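Local coordinates for iron-sulfur cluster assembly scaffold protein IscU (Streptococcus pyogenes, PDB 1SU0), which probably serves as the scaffold on which iron-sulfur clusters are built before being passed to other proteins, and binds one zinc ion, a likely stand-in for the cluster, at residues Glu56-Ala61 with Ser73-Ala78. Sequence-based numbering, arbitrary orientation.
Sequences EDIAFA and SMMTDA
Ile58 and Phe60 of strand 55-63 pack against Ser73, Met75 and Thr76 of helix 66-79, a buried apolar contact between the antiparallel sheet and a helix laid on one of its faces. The short segment axes run nearly antiparallel (177°) and come within 8.9 Å. Thr76 sits between the two strand residues. Its CB lies 3.8 Å from Ile58 CG2, and its CG2 methyl meets Phe60 CD2 at 3.9 Å. With chi1 at 68°, OG1 turns back to Ser73 O, donating at 2.6 Å, while CG2 points at the ring. The Phe60 ring reaches on to the helix backbone, with CE2 3.7 Å from Ser73 CA. Ser73 CA and Thr76 CG2 both lie obliquely to the ring. Ser73 OG is hydrogen-bonded to His17 ND1 and His22 N. At Ile58, the Met75 chain, bent at chi2 and chi3, brings SD to 4.1 Å from CD1. Met75 also touches helix 122-139, and His24 meets Phe60 edge-to-face. The zinc ion lies about 12 Å from the Phe60 side chain, and the contact supplies none of its ligands. Van der Waals contact joins sheet and helix here, while the threonine hydroxyl is satisfied within its own helix and the serine hydroxyl by His17 and His22.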
loop_
_atom_site.group_PDB
_atom_site.type_symbol
_atom_site.label_atom_id
_atom_site.label_comp_id
_atom_site.label_asym_id
_atom_site.label_seq_id
_atom_site.Cartn_x
_atom_site.Cartn_y
_atom_site.Cartn_z
ATOM N N GLU A 56 -4.310 -4.779 14.396
ATOM C CA GLU A 56 -4.010 -3.871 15.507
ATOM C C GLU A 56 -3.145 -2.718 14.999
ATOM O O GLU A 56 -3.527 -1.553 15.102
ATOM C CB GLU A 56 -3.280 -4.628 16.639
ATOM C CG GLU A 56 -3.701 -4.271 18.069
ATOM C CD GLU A 56 -3.020 -3.030 18.636
ATOM O OE1 GLU A 56 -1.982 -2.586 18.083
ATOM O OE2 GLU A 56 -3.525 -2.505 19.660
ATOM N N ASP A 57 -1.985 -3.060 14.444
ATOM C CA ASP A 57 -1.042 -2.060 13.942
ATOM C C ASP A 57 -0.207 -2.575 12.757
ATOM O O ASP A 57 -0.128 -3.784 12.509
ATOM C CB ASP A 57 -0.129 -1.559 15.081
ATOM C CG ASP A 57 0.381 -0.126 14.853
ATOM O OD1 ASP A 57 1.485 0.201 15.349
ATOM O OD2 ASP A 57 -0.241 0.739 14.192
ATOM N N ILE A 58 0.405 -1.631 12.039
ATOM C CA ILE A 58 1.179 -1.909 10.827
ATOM C C ILE A 58 2.290 -0.875 10.619
ATOM O O ILE A 58 2.148 0.294 10.993
ATOM C CB ILE A 58 0.234 -1.945 9.601
ATOM C CG1 ILE A 58 0.952 -2.456 8.361
ATOM C CG2 ILE A 58 -0.439 -0.571 9.350
ATOM C CD1 ILE A 58 -0.021 -2.866 7.269
ATOM N N ALA A 59 3.391 -1.329 10.021
ATOM C CA ALA A 59 4.571 -0.506 9.802
ATOM C C ALA A 59 5.408 -1.054 8.654
ATOM O O ALA A 59 5.447 -2.271 8.417
ATOM C CB ALA A 59 5.416 -0.439 11.069
ATOM N N PHE A 60 6.080 -0.147 7.949
ATOM C CA PHE A 60 6.899 -0.523 6.806
ATOM C C PHE A 60 8.163 0.323 6.615
ATOM O O PHE A 60 8.274 1.475 7.054
ATOM C CB PHE A 60 6.086 -0.512 5.514
ATOM C CG PHE A 60 6.106 0.805 4.815
ATOM C CD1 PHE A 60 7.043 1.061 3.815
ATOM C CD2 PHE A 60 5.207 1.815 5.187
ATOM C CE1 PHE A 60 7.093 2.291 3.193
ATOM C CE2 PHE A 60 5.240 3.033 4.574
ATOM C CZ PHE A 60 6.185 3.280 3.572
ATOM N N ALA A 61 9.103 -0.292 5.915
ATOM C CA ALA A 61 10.379 0.307 5.636
ATOM C C ALA A 61 10.923 -0.312 4.359
ATOM O O ALA A 61 10.608 -1.455 4.029
ATOM C CB ALA A 61 11.324 0.068 6.790
ATOM N N SER A 73 2.746 3.743 1.865
ATOM C CA SER A 73 2.297 4.590 2.946
ATOM C C SER A 73 0.774 4.640 2.949
ATOM O O SER A 73 0.127 4.439 3.975
ATOM C CB SER A 73 2.942 5.965 2.792
ATOM O OG SER A 73 2.359 6.899 3.651
ATOM N N MET A 74 0.194 4.864 1.786
ATOM C CA MET A 74 -1.264 4.925 1.657
ATOM C C MET A 74 -1.953 3.571 1.956
ATOM O O MET A 74 -3.034 3.513 2.542
ATOM C CB MET A 74 -1.615 5.395 0.252
ATOM C CG MET A 74 -1.166 6.820 -0.078
ATOM S SD MET A 74 -1.082 7.086 -2.046
ATOM C CE MET A 74 -1.207 9.067 -2.161
ATOM N N MET A 75 -1.324 2.479 1.553
ATOM C CA MET A 75 -1.821 1.145 1.878
ATOM C C MET A 75 -2.009 0.978 3.404
ATOM O O MET A 75 -3.043 0.481 3.842
ATOM C CB MET A 75 -0.873 0.098 1.312
ATOM C CG MET A 75 -1.284 -1.348 1.575
ATOM S SD MET A 75 -0.690 -1.972 3.341
ATOM C CE MET A 75 1.301 -1.889 3.122
ATOM N N THR A 76 -1.047 1.433 4.205
ATOM C CA THR A 76 -1.128 1.288 5.659
ATOM C C THR A 76 -2.328 2.032 6.223
ATOM O O THR A 76 -3.002 1.536 7.109
ATOM C CB THR A 76 0.142 1.818 6.393
ATOM O OG1 THR A 76 0.241 3.247 6.262
ATOM C CG2 THR A 76 1.431 1.256 5.801
ATOM N N ASP A 77 -2.566 3.235 5.728
ATOM C CA ASP A 77 -3.685 4.013 6.182
ATOM C C ASP A 77 -4.983 3.256 5.882
ATOM O O ASP A 77 -5.920 3.273 6.685
ATOM C CB ASP A 77 -3.740 5.354 5.453
ATOM C CG ASP A 77 -2.781 6.390 6.003
ATOM O OD1 ASP A 77 -2.066 6.157 6.995
ATOM O OD2 ASP A 77 -2.700 7.511 5.473
ATOM N N ALA A 78 -5.032 2.611 4.717
ATOM C CA ALA A 78 -6.270 2.017 4.198
ATOM C C ALA A 78 -6.670 0.725 4.875
ATOM O O ALA A 78 -7.837 0.344 4.822
ATOM C CB ALA A 78 -6.151 1.757 2.689
#